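Local coordinates for AlkD2 (Streptococcus mutans, PDB 6M9M), which is of unknown function but binds inosine-5'-monophosphate and belongs to the HEAT-like repeat family of DNA glycosylases, at residues A[18-23]-A[91-96]; A[22-27]-A[62-67]; A[28-33]-A[55-60]; A[45-50]-A[80-85]. All blocks are in the same frame, centred on the assembly; numbering follows the deposited sequence.

Contact 1 of 4, residues A[18-23]-A[91-96]; sequences HGFKEE and LAKAFD. With IMP (inosinic acid), chain B.
Lys93 sets the last carbon of its side chain, rather than its charge, over the middle of the Phe20 ring. CE stands 3.7 Å from the centroid of the Phe20 ring and only 13° off the ring normal, a CH-pi contact in which the C-H bonds of the methylene are probably polarised by the neighbouring ammonium group, which favours the approach to the pi cloud. NZ lies off-centre, and its closest carbon is Phe20 CZ, 3.5 Å from Lys93 NZ, so the cation-pi interaction reaches the outer part of the ring. A bend at the end of the lysine chain explains this: CB to CE run extended, then chi4 of -65° turns NZ aside. The two side chains cross at about a right angle, with Lys93 coming in from helix 85-102. Phe20 also rests against Met56 and Phe60 of helix 52-65, which places its ring where three helices approach one another.

The residues just before Phe20 serve the ligand. In one of two modelled conformers, His18 donates from ND1 to IMP O2P at 2.7 Å, nearly straight at 173° and close to the imidazole plane. Gly19 N gives a second bond, 2.9 Å to IMP O3P. The positive phi of Gly19 would press a side chain against the preceding carbonyl oxygen, so the backbone path suits glycine. Arg86 adds a further hydrogen bond to the nucleotide. Gly19 N and the His18 ring, in the loop leading into helix 21-32, make up the phosphate-binding part of the IMP site in this HEAT-like repeat protein.

Contact 2 of 4, residues A[22-27]-A[62-67]; sequences EEEQRA and FGYLSK
Tyr64 reaches from helix 52-65 to Glu24 and Ala27 on helix 21-32, joining two helices of the all-helical HEAT-like repeat fold. Its ring and the Glu24 carboxylate are nearly parallel, their planes 6° apart, although the two side chains as a whole cross at about a right angle. Glu24 is extended, with CG anti to the backbone N (chi1 -175°), and this carries the carboxylate past the phenol instead of onto it. Of the Glu24 side chain it is CG that touches the phenol, 3.6 Å from Tyr64 OH.

The polar ends communicate through a water molecule. It donates to Glu24 OE2 at 2.5 Å and lies equally close, 2.5 Å, to Tyr64 OH, in the plane of the tyrosine ring. Both distances are unusually short, so their exact values are best treated with caution.

Lower on the ring the contact becomes apolar. The methyl group of Ala27 points toward Tyr64, and Ala27 CB meets Tyr64 CE2 at 3.8 Å, while the ring approaches the Ala27 backbone obliquely. Tyr31, one helical turn further along, also meets the Tyr64 ring, and the backbone oxygen of Tyr64 accepts from Lys101 of helix 85-102. Near this end of segment 62-67 the chain is tied back by Ser66 OG, which donates to Gly63 O at 2.7 Å, tilted 26° from the carbonyl plane.

Contact 3 of 4, residues A[28-33]-A[55-60]; sequences LTDYKS and RMYAVF
Hydrogen bonding dominates the meeting of Tyr57 and Asp30. The phenol donates from Tyr57 OH to Asp30 OD2 at 2.7 Å, using the anti lone pair of that oxygen, the one directed away from OD1. The acceptor sits at the edge of the tyrosine ring and near its plane, whereas the carboxylate itself is turned steeply, 74° from the ring. With CG anti to the backbone N (chi1 163°), Tyr57 swings its ring out from helix 52-65 and brings the hydroxyl across to helix 21-32. The stronger polar partner of Asp30 lies outside both segments: OD2 is also hydrogen-bonded to Tyr5 OH, so two phenols converge on one carboxylate oxygen.

Van der Waals contact is slight by comparison. Asp30 CB comes to 3.7 Å from Tyr57 OH. The Tyr57 side chain also touches Leu9 and Phe13 of helix 2-13, Leu42 of helix 36-47, and Ala27 of helix 21-32.

Ordinary helical backbone bonds run within both segments. Tyr57 is thus a buried phenol whose polar atom is satisfied across a helix interface. The chemistry implies that the negative charge of Asp30 is probably stabilised by the two hydroxyl groups at OD2, and that one carboxylate oxygen gathers three helices, 2-13, 21-32 and 52-65, around a single polar point.

Contact 4 of 4, residues A[45-50]-A[80-85]; sequences LAYQSD and SKDNNW. With IMP (inosinic acid), chain B.
Asp82, in the turn ahead of helix 85-102, meets Tyr47 in segment 45-50 and shapes its own turn as an Asx turn within the HEAT-like repeat fold. Starting from the backbone, Asp82 CB points toward the other segment and lies 3.5 Å from Tyr47 OH. CG follows, anti to the backbone N (chi1 -155°), at the same 3.5 Å from Tyr47 OH, and the carboxylate then splits its two tasks. OD2 lies 2.7 Å from Tyr47 OH and forms a salt bridge with Arg55 NE of helix 52-65. OD1 turns back to its own chain and accepts from Asn84 N at 3.0 Å through its anti lone pair, closing the Asx turn.

The tyrosine and the aspartate run past one another in opposite directions, their flat groups inclined by 62°. Both residues are buried, and the salt bridge to Arg55 probably offsets the charge of Asp82.

Two residues further along, this turn becomes a helix and a binding surface. Asn84 occupies the N-cap position, its OD1 accepting from Val87 N. Trp85 opens helix 85-102 and lays one face of its indole against the hypoxanthine base of IMP, IMP C5 standing 3.4 Å above the ring plane and Trp85 NE1 lying 3.3 Å from IMP N1.

In the fold
Contacts 2 and 3 are close companions, their centres about 3 Å apart, and both join helix 21-32 to helix 52-65. Contact 2 is buried and mixes apolar packing with a water bridge, while partly buried contact 3 relies on a carboxylate and phenols. Contact 1, at the surface, starts at the N-cap of helix 21-32 but reaches helix 85-102 by cation-pi and CH-pi interactions. Contact 4 is buried and charged, and Arg55 from contact 3 links it to helix 52-65. The ligand unites contacts 1 and 4: the first supplies phosphate donors, the second the aromatic face for the base, so polar donors and an aromatic face meet at the IMP site.

Contact 1 of 4, residues A[18-23]-A[91-96]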
# COMPACT_ATOMS: atom_id res chain seq x y z
N HIS A 18 6.14 13.92 -12.19
CA HIS A 18 5.46 14.03 -10.90
C HIS A 18 4.04 13.51 -11.03
O HIS A 18 3.45 13.53 -12.11
CB HIS A 18 5.50 15.48 -10.40
CG HIS A 18 6.89 16.01 -10.24
ND1 HIS A 18 7.64 15.76 -9.11
CD2 HIS A 18 7.69 16.71 -11.07
CE1 HIS A 18 8.83 16.31 -9.24
NE2 HIS A 18 8.89 16.89 -10.42
N GLY A 19 3.51 13.04 -9.92
CA GLY A 19 2.12 12.63 -9.86
C GLY A 19 1.89 11.20 -10.32
O GLY A 19 2.79 10.48 -10.76
N PHE A 20 0.63 10.79 -10.21
CA PHE A 20 0.22 9.45 -10.62
C PHE A 20 -1.16 9.42 -11.26
O PHE A 20 -1.59 8.36 -11.70
CB PHE A 20 0.23 8.49 -9.41
CG PHE A 20 -0.66 8.94 -8.29
CD1 PHE A 20 -2.01 8.62 -8.28
CD2 PHE A 20 -0.16 9.70 -7.25
CE1 PHE A 20 -2.83 9.05 -7.26
CE2 PHE A 20 -0.98 10.14 -6.23
CZ PHE A 20 -2.31 9.81 -6.23
N LYS A 21 -1.88 10.54 -11.32
CA LYS A 21 -3.27 10.47 -11.75
C LYS A 21 -3.42 10.12 -13.22
O LYS A 21 -4.41 9.48 -13.59
CB LYS A 21 -3.99 11.78 -11.40
CG LYS A 21 -4.30 11.88 -9.92
CD LYS A 21 -4.70 13.28 -9.50
CE LYS A 21 -4.91 13.36 -8.00
NZ LYS A 21 -3.69 12.93 -7.23
N GLU A 22 -2.47 10.50 -14.08
CA GLU A 22 -2.61 10.16 -15.49
C GLU A 22 -2.53 8.65 -15.70
O GLU A 22 -3.34 8.06 -16.44
CB GLU A 22 -1.55 10.86 -16.33
CG GLU A 22 -1.61 12.37 -16.28
CD GLU A 22 -0.65 13.01 -17.26
OE1 GLU A 22 -0.48 12.45 -18.37
OE2 GLU A 22 -0.07 14.05 -16.92
N GLU A 23 -1.57 7.99 -15.05
CA GLU A 23 -1.45 6.55 -15.17
C GLU A 23 -2.66 5.85 -14.56
O GLU A 23 -3.19 4.89 -15.14
CB GLU A 23 -0.16 6.08 -14.50
CG GLU A 23 1.11 6.59 -15.17
CD GLU A 23 1.72 7.83 -14.52
OE1 GLU A 23 0.99 8.57 -13.84
OE2 GLU A 23 2.94 8.06 -14.70
N LEU A 91 2.08 0.53 -5.56
CA LEU A 91 1.79 -0.76 -4.92
C LEU A 91 0.93 -0.58 -3.67
O LEU A 91 -0.01 -1.36 -3.44
CB LEU A 91 3.08 -1.52 -4.59
CG LEU A 91 2.92 -2.85 -3.86
CD1 LEU A 91 2.10 -3.85 -4.67
CD2 LEU A 91 4.28 -3.43 -3.50
N ALA A 92 1.23 0.42 -2.84
CA ALA A 92 0.42 0.68 -1.66
C ALA A 92 -1.02 0.99 -2.05
O ALA A 92 -1.97 0.52 -1.40
CB ALA A 92 1.04 1.83 -0.87
N LYS A 93 -1.21 1.80 -3.10
CA LYS A 93 -2.55 2.14 -3.56
C LYS A 93 -3.27 0.92 -4.11
O LYS A 93 -4.48 0.75 -3.90
CB LYS A 93 -2.48 3.22 -4.64
CG LYS A 93 -1.94 4.54 -4.13
CD LYS A 93 -1.74 5.58 -5.20
CE LYS A 93 -0.93 6.76 -4.68
NZ LYS A 93 -1.67 7.50 -3.63
N ALA A 94 -2.55 0.06 -4.84
CA ALA A 94 -3.17 -1.14 -5.39
C ALA A 94 -3.55 -2.11 -4.28
O ALA A 94 -4.57 -2.81 -4.39
CB ALA A 94 -2.22 -1.81 -6.37
N PHE A 95 -2.77 -2.18 -3.20
CA PHE A 95 -3.16 -3.01 -2.08
C PHE A 95 -4.42 -2.46 -1.42
O PHE A 95 -5.34 -3.22 -1.07
CB PHE A 95 -2.02 -3.13 -1.07
CG PHE A 95 -2.37 -4.05 0.06
CD1 PHE A 95 -2.47 -5.40 -0.17
CD2 PHE A 95 -2.70 -3.56 1.31
CE1 PHE A 95 -2.87 -6.27 0.82
CE2 PHE A 95 -3.11 -4.44 2.31
CZ PHE A 95 -3.20 -5.79 2.06
N ASP A 96 -4.50 -1.14 -1.24
CA ASP A 96 -5.73 -0.55 -0.70
C ASP A 96 -6.91 -0.87 -1.60
O ASP A 96 -8.03 -1.10 -1.12
CB ASP A 96 -5.54 0.96 -0.53
CG ASP A 96 -6.65 1.61 0.25
OD1 ASP A 96 -7.09 1.04 1.26
OD2 ASP A 96 -7.04 2.73 -0.14
P IMP B . 5.44 14.27 -6.45
O1P IMP B . 4.62 15.52 -6.67
O2P IMP B . 6.88 14.52 -6.83
O3P IMP B . 4.86 13.10 -7.35
O5' IMP B . 5.35 13.92 -4.90
C5' IMP B . 5.97 12.76 -4.37
C4' IMP B . 6.63 13.10 -3.06
O4' IMP B . 7.02 12.02 -2.43
C3' IMP B . 7.98 14.00 -3.33
O3' IMP B . 8.10 15.07 -2.30
C2' IMP B . 8.95 13.20 -3.23
O2' IMP B . 10.19 13.96 -2.85
C1' IMP B . 8.49 12.25 -2.05
N9 IMP B . 9.07 11.08 -1.89
C8 IMP B . 8.70 9.96 -1.23
N7 IMP B . 9.70 9.05 -1.33
C5 IMP B . 10.71 9.61 -2.05
C6 IMP B . 11.95 9.09 -2.44
O6 IMP B . 12.27 7.73 -2.04
N1 IMP B . 12.79 9.83 -3.15
C2 IMP B . 12.43 11.11 -3.50
N3 IMP B . 11.21 11.62 -3.12
C4 IMP B . 10.34 10.88 -2.39

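Contact 2 of 4, residues A[22-27]-A[62-67]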
# COMPACT_ATOMS: atom_id res chain seq x y z
N GLU A 22 -2.47 10.50 -14.08
CA GLU A 22 -2.61 10.16 -15.49
C GLU A 22 -2.53 8.65 -15.70
O GLU A 22 -3.34 8.06 -16.44
CB GLU A 22 -1.55 10.86 -16.33
CG GLU A 22 -1.61 12.37 -16.28
CD GLU A 22 -0.65 13.01 -17.26
OE1 GLU A 22 -0.48 12.45 -18.37
OE2 GLU A 22 -0.07 14.05 -16.92
N GLU A 23 -1.57 7.99 -15.05
CA GLU A 23 -1.45 6.55 -15.17
C GLU A 23 -2.66 5.85 -14.56
O GLU A 23 -3.19 4.89 -15.14
CB GLU A 23 -0.16 6.08 -14.50
CG GLU A 23 1.11 6.59 -15.17
CD GLU A 23 1.72 7.83 -14.52
OE1 GLU A 23 0.99 8.57 -13.84
OE2 GLU A 23 2.94 8.06 -14.70
N GLU A 24 -3.12 6.33 -13.41
CA GLU A 24 -4.29 5.75 -12.76
C GLU A 24 -5.52 5.84 -13.64
O GLU A 24 -6.25 4.85 -13.80
CB GLU A 24 -4.53 6.50 -11.44
CG GLU A 24 -5.65 5.91 -10.62
CD GLU A 24 -5.95 6.71 -9.38
OE1 GLU A 24 -5.71 7.94 -9.38
OE2 GLU A 24 -6.45 6.11 -8.40
N GLN A 25 -5.78 7.01 -14.22
CA GLN A 25 -6.99 7.15 -15.02
C GLN A 25 -6.94 6.29 -16.27
O GLN A 25 -7.95 5.70 -16.66
CB GLN A 25 -7.24 8.62 -15.37
CG GLN A 25 -8.55 8.85 -16.12
CD GLN A 25 -9.76 8.27 -15.38
OE1 GLN A 25 -10.07 8.68 -14.26
NE2 GLN A 25 -10.43 7.31 -16.01
N ARG A 26 -5.77 6.18 -16.91
CA ARG A 26 -5.67 5.30 -18.08
C ARG A 26 -5.92 3.85 -17.69
O ARG A 26 -6.64 3.12 -18.38
CB ARG A 26 -4.29 5.46 -18.72
CG ARG A 26 -4.19 4.88 -20.12
CD ARG A 26 -4.85 5.78 -21.18
NE ARG A 26 -4.42 5.37 -22.51
CZ ARG A 26 -3.35 5.85 -23.14
NH1 ARG A 26 -2.61 6.81 -22.59
NH2 ARG A 26 -3.04 5.39 -24.34
N ALA A 27 -5.33 3.40 -16.57
CA ALA A 27 -5.57 2.04 -16.11
C ALA A 27 -7.05 1.80 -15.81
O ALA A 27 -7.60 0.75 -16.18
CB ALA A 27 -4.72 1.76 -14.87
N PHE A 62 -3.11 -4.17 -11.77
CA PHE A 62 -3.08 -5.29 -10.84
C PHE A 62 -4.05 -5.04 -9.69
O PHE A 62 -4.79 -5.95 -9.28
CB PHE A 62 -1.67 -5.51 -10.27
CG PHE A 62 -0.64 -6.03 -11.25
CD1 PHE A 62 -0.96 -6.93 -12.27
CD2 PHE A 62 0.69 -5.65 -11.10
CE1 PHE A 62 0.05 -7.42 -13.13
CE2 PHE A 62 1.67 -6.12 -11.96
CZ PHE A 62 1.35 -6.99 -12.97
N GLY A 63 -4.06 -3.83 -9.13
CA GLY A 63 -5.02 -3.51 -8.09
C GLY A 63 -6.46 -3.77 -8.49
O GLY A 63 -7.24 -4.37 -7.75
N TYR A 64 -6.83 -3.31 -9.69
CA TYR A 64 -8.20 -3.54 -10.15
C TYR A 64 -8.50 -5.02 -10.38
O TYR A 64 -9.66 -5.44 -10.27
CB TYR A 64 -8.48 -2.74 -11.44
CG TYR A 64 -8.22 -1.26 -11.31
CD1 TYR A 64 -8.60 -0.55 -10.18
CD2 TYR A 64 -7.54 -0.57 -12.30
CE1 TYR A 64 -8.30 0.80 -10.05
CE2 TYR A 64 -7.27 0.76 -12.20
CZ TYR A 64 -7.64 1.46 -11.08
OH TYR A 64 -7.32 2.79 -11.01
N LEU A 65 -7.48 -5.81 -10.72
CA LEU A 65 -7.59 -7.22 -11.06
C LEU A 65 -7.36 -8.15 -9.87
O LEU A 65 -7.41 -9.38 -10.04
CB LEU A 65 -6.54 -7.56 -12.11
CG LEU A 65 -6.69 -6.95 -13.49
CD1 LEU A 65 -5.35 -7.08 -14.20
CD2 LEU A 65 -7.81 -7.63 -14.28
N SER A 66 -7.15 -7.59 -8.68
CA SER A 66 -6.59 -8.34 -7.56
C SER A 66 -7.55 -9.32 -6.90
O SER A 66 -7.10 -10.04 -6.00
CB SER A 66 -6.03 -7.36 -6.53
OG SER A 66 -7.02 -6.48 -6.06
N LYS A 67 -8.81 -9.43 -7.33
CA LYS A 67 -9.63 -10.56 -6.92
C LYS A 67 -9.01 -11.89 -7.36
O LYS A 67 -9.20 -12.92 -6.70
CB LYS A 67 -11.04 -10.42 -7.49
CG LYS A 67 -12.02 -11.53 -7.15
CD LYS A 67 -13.34 -11.25 -7.85
CE LYS A 67 -14.36 -12.35 -7.62
NZ LYS A 67 -15.63 -12.07 -8.35
O HOH W 1 -7.55 3.94 -8.76

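Contact 3 of 4, residues A[28-33]-A[55-60]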
# COMPACT_ATOMS: atom_id res chain seq x y z
N LEU A 28 -7.71 2.74 -15.13
CA LEU A 28 -9.12 2.56 -14.82
C LEU A 28 -9.95 2.42 -16.09
O LEU A 28 -10.81 1.55 -16.19
CB LEU A 28 -9.62 3.71 -13.96
CG LEU A 28 -11.06 3.54 -13.45
CD1 LEU A 28 -11.29 2.21 -12.74
CD2 LEU A 28 -11.36 4.70 -12.52
N THR A 29 -9.71 3.30 -17.08
CA THR A 29 -10.43 3.22 -18.35
C THR A 29 -10.22 1.88 -19.02
O THR A 29 -11.17 1.24 -19.48
CB THR A 29 -9.95 4.35 -19.27
OG1 THR A 29 -10.29 5.61 -18.68
CG2 THR A 29 -10.59 4.24 -20.65
N ASP A 30 -8.97 1.42 -19.08
CA ASP A 30 -8.68 0.18 -19.79
C ASP A 30 -9.25 -1.03 -19.05
O ASP A 30 -9.76 -1.96 -19.68
CB ASP A 30 -7.17 0.04 -20.00
CG ASP A 30 -6.62 1.08 -20.98
OD1 ASP A 30 -7.41 1.68 -21.75
OD2 ASP A 30 -5.38 1.28 -20.99
N TYR A 31 -9.21 -1.01 -17.72
CA TYR A 31 -9.83 -2.07 -16.94
C TYR A 31 -11.33 -2.16 -17.19
O TYR A 31 -11.88 -3.26 -17.30
CB TYR A 31 -9.54 -1.82 -15.45
CG TYR A 31 -10.25 -2.78 -14.55
CD1 TYR A 31 -9.82 -4.09 -14.42
CD2 TYR A 31 -11.38 -2.39 -13.83
CE1 TYR A 31 -10.47 -4.98 -13.60
CE2 TYR A 31 -12.05 -3.28 -13.02
CZ TYR A 31 -11.59 -4.58 -12.89
OH TYR A 31 -12.25 -5.48 -12.08
N LYS A 32 -12.01 -1.03 -17.30
CA LYS A 32 -13.46 -1.05 -17.41
C LYS A 32 -13.94 -1.46 -18.79
O LYS A 32 -15.07 -1.93 -18.92
CB LYS A 32 -14.03 0.33 -17.05
CG LYS A 32 -13.90 0.66 -15.58
CD LYS A 32 -14.33 2.09 -15.28
CE LYS A 32 -15.84 2.18 -15.11
NZ LYS A 32 -16.25 3.56 -14.73
N SER A 33 -13.11 -1.31 -19.82
CA SER A 33 -13.57 -1.45 -21.20
C SER A 33 -13.13 -2.75 -21.86
O SER A 33 -13.36 -2.93 -23.06
CB SER A 33 -13.10 -0.26 -22.03
OG SER A 33 -11.68 -0.27 -22.14
N ARG A 55 5.11 0.89 -15.68
CA ARG A 55 4.95 -0.05 -14.58
C ARG A 55 3.95 0.46 -13.55
O ARG A 55 3.19 -0.33 -12.97
CB ARG A 55 6.29 -0.38 -13.93
CG ARG A 55 7.30 -0.98 -14.89
CD ARG A 55 8.34 -1.81 -14.19
NE ARG A 55 9.10 -1.09 -13.17
CZ ARG A 55 10.14 -0.31 -13.43
NH1 ARG A 55 10.53 -0.10 -14.68
NH2 ARG A 55 10.79 0.27 -12.44
N MET A 56 3.92 1.78 -13.30
CA MET A 56 2.89 2.35 -12.43
C MET A 56 1.49 2.03 -12.95
O MET A 56 0.63 1.56 -12.20
CB MET A 56 3.08 3.86 -12.31
CG MET A 56 4.29 4.30 -11.50
SD MET A 56 4.66 6.07 -11.62
CE MET A 56 3.10 6.77 -11.11
N TYR A 57 1.26 2.30 -14.24
CA TYR A 57 0.01 1.93 -14.90
C TYR A 57 -0.32 0.45 -14.67
O TYR A 57 -1.45 0.10 -14.32
CB TYR A 57 0.14 2.27 -16.39
CG TYR A 57 -0.85 1.61 -17.30
CD1 TYR A 57 -0.59 0.37 -17.85
CD2 TYR A 57 -2.06 2.22 -17.62
CE1 TYR A 57 -1.48 -0.25 -18.70
CE2 TYR A 57 -2.97 1.60 -18.47
CZ TYR A 57 -2.67 0.36 -19.00
OH TYR A 57 -3.53 -0.29 -19.85
N ALA A 58 0.67 -0.42 -14.86
CA ALA A 58 0.45 -1.85 -14.71
C ALA A 58 0.04 -2.21 -13.29
O ALA A 58 -0.79 -3.11 -13.09
CB ALA A 58 1.72 -2.61 -15.09
N VAL A 59 0.66 -1.57 -12.29
CA VAL A 59 0.34 -1.87 -10.90
C VAL A 59 -1.06 -1.37 -10.54
O VAL A 59 -1.77 -2.03 -9.77
CB VAL A 59 1.44 -1.37 -9.96
CG1 VAL A 59 1.09 -1.63 -8.51
CG2 VAL A 59 2.77 -2.05 -10.32
N PHE A 60 -1.49 -0.23 -11.09
CA PHE A 60 -2.90 0.13 -10.93
C PHE A 60 -3.80 -0.96 -11.51
O PHE A 60 -4.82 -1.32 -10.90
CB PHE A 60 -3.22 1.50 -11.57
CG PHE A 60 -2.77 2.69 -10.75
CD1 PHE A 60 -3.30 2.92 -9.49
CD2 PHE A 60 -1.84 3.59 -11.24
CE1 PHE A 60 -2.90 4.02 -8.74
CE2 PHE A 60 -1.45 4.70 -10.50
CZ PHE A 60 -1.98 4.91 -9.25

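Contact 4 of 4, residues A[45-50]-A[80-85]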
# COMPACT_ATOMS: atom_id res chain seq x y z
N LEU A 45 2.47 -7.66 -19.29
CA LEU A 45 3.36 -7.14 -20.32
C LEU A 45 3.81 -5.73 -19.99
O LEU A 45 4.99 -5.39 -20.11
CB LEU A 45 2.70 -7.20 -21.69
CG LEU A 45 3.65 -6.88 -22.86
CD1 LEU A 45 4.78 -7.90 -22.98
CD2 LEU A 45 2.83 -6.79 -24.15
N ALA A 46 2.88 -4.88 -19.54
CA ALA A 46 3.24 -3.52 -19.19
C ALA A 46 4.20 -3.47 -18.01
O ALA A 46 5.08 -2.61 -17.95
CB ALA A 46 1.98 -2.70 -18.90
N TYR A 47 4.05 -4.39 -17.05
CA TYR A 47 4.92 -4.39 -15.87
C TYR A 47 6.36 -4.72 -16.24
O TYR A 47 7.28 -4.38 -15.48
CB TYR A 47 4.36 -5.30 -14.75
CG TYR A 47 5.18 -5.11 -13.49
CD1 TYR A 47 5.11 -3.91 -12.78
CD2 TYR A 47 6.09 -6.06 -13.07
CE1 TYR A 47 5.92 -3.68 -11.69
CE2 TYR A 47 6.89 -5.84 -11.95
CZ TYR A 47 6.82 -4.63 -11.29
OH TYR A 47 7.63 -4.40 -10.21
N GLN A 48 6.60 -5.34 -17.39
CA GLN A 48 7.97 -5.57 -17.82
C GLN A 48 8.63 -4.36 -18.46
O GLN A 48 9.83 -4.41 -18.75
CB GLN A 48 8.02 -6.74 -18.78
CG GLN A 48 7.85 -8.06 -18.07
CD GLN A 48 8.77 -8.17 -16.85
OE1 GLN A 48 9.99 -8.06 -16.97
NE2 GLN A 48 8.16 -8.34 -15.66
N SER A 49 7.90 -3.28 -18.67
CA SER A 49 8.48 -2.10 -19.30
C SER A 49 9.64 -1.55 -18.49
O SER A 49 9.61 -1.54 -17.25
CB SER A 49 7.40 -1.03 -19.42
OG SER A 49 7.92 0.16 -19.98
N ASP A 50 10.66 -1.06 -19.19
CA ASP A 50 11.73 -0.30 -18.55
C ASP A 50 11.35 1.17 -18.34
O ASP A 50 12.19 1.94 -17.87
CB ASP A 50 13.05 -0.45 -19.31
CG ASP A 50 13.00 0.08 -20.72
OD1 ASP A 50 11.99 0.70 -21.11
OD2 ASP A 50 14.00 -0.14 -21.45
N SER A 80 6.71 -5.91 -5.19
CA SER A 80 7.43 -5.44 -4.02
C SER A 80 8.93 -5.40 -4.21
O SER A 80 9.59 -4.73 -3.40
CB SER A 80 7.07 -6.34 -2.85
OG SER A 80 7.38 -7.68 -3.17
N LYS A 81 9.49 -6.04 -5.24
CA LYS A 81 10.92 -5.96 -5.56
C LYS A 81 11.28 -4.73 -6.40
O LYS A 81 12.46 -4.50 -6.65
CB LYS A 81 11.38 -7.22 -6.30
CG LYS A 81 11.23 -8.50 -5.51
CD LYS A 81 11.45 -9.72 -6.43
CE LYS A 81 11.38 -11.01 -5.67
NZ LYS A 81 11.42 -12.17 -6.58
N ASP A 82 10.31 -3.94 -6.84
CA ASP A 82 10.61 -2.86 -7.77
C ASP A 82 11.57 -1.86 -7.15
O ASP A 82 11.38 -1.44 -6.00
CB ASP A 82 9.30 -2.17 -8.17
CG ASP A 82 9.39 -1.49 -9.52
OD1 ASP A 82 10.11 -0.47 -9.61
OD2 ASP A 82 8.77 -1.99 -10.48
N ASN A 83 12.60 -1.48 -7.91
CA ASN A 83 13.59 -0.53 -7.41
C ASN A 83 13.19 0.92 -7.57
O ASN A 83 13.97 1.81 -7.21
CB ASN A 83 14.97 -0.79 -8.03
CG ASN A 83 15.05 -0.46 -9.50
OD1 ASN A 83 14.19 0.23 -10.03
ND2 ASN A 83 16.11 -0.92 -10.16
N ASN A 84 11.98 1.20 -8.02
CA ASN A 84 11.53 2.57 -8.22
C ASN A 84 10.52 2.94 -7.14
O ASN A 84 9.48 2.29 -6.99
CB ASN A 84 10.93 2.73 -9.62
CG ASN A 84 10.44 4.12 -9.87
OD1 ASN A 84 9.37 4.51 -9.41
ND2 ASN A 84 11.24 4.90 -10.61
N TRP A 85 10.80 4.03 -6.41
CA TRP A 85 9.97 4.37 -5.27
C TRP A 85 8.58 4.83 -5.69
O TRP A 85 7.63 4.69 -4.90
CB TRP A 85 10.67 5.40 -4.37
CG TRP A 85 10.81 6.78 -4.94
CD1 TRP A 85 11.90 7.30 -5.57
CD2 TRP A 85 9.83 7.83 -4.91
NE1 TRP A 85 11.66 8.60 -5.94
CE2 TRP A 85 10.40 8.95 -5.55
CE3 TRP A 85 8.53 7.93 -4.40
CZ2 TRP A 85 9.71 10.16 -5.69
CZ3 TRP A 85 7.85 9.13 -4.56
CH2 TRP A 85 8.44 10.22 -5.19
P IMP B . 5.44 14.27 -6.45
O1P IMP B . 4.62 15.52 -6.67
O2P IMP B . 6.88 14.52 -6.83
O3P IMP B . 4.86 13.10 -7.35
O5' IMP B . 5.35 13.92 -4.90
C5' IMP B . 5.97 12.76 -4.37
C4' IMP B . 6.63 13.10 -3.06
O4' IMP B . 7.02 12.02 -2.43
C3' IMP B . 7.98 14.00 -3.33
O3' IMP B . 8.10 15.07 -2.30
C2' IMP B . 8.95 13.20 -3.23
O2' IMP B . 10.19 13.96 -2.85
C1' IMP B . 8.49 12.25 -2.05
N9 IMP B . 9.07 11.08 -1.89
C8 IMP B . 8.70 9.96 -1.23
N7 IMP B . 9.70 9.05 -1.33
C5 IMP B . 10.71 9.61 -2.05
C6 IMP B . 11.95 9.09 -2.44
O6 IMP B . 12.27 7.73 -2.04
N1 IMP B . 12.79 9.83 -3.15
C2 IMP B . 12.43 11.11 -3.50
N3 IMP B . 11.21 11.62 -3.12
C4 IMP B . 10.34 10.88 -2.39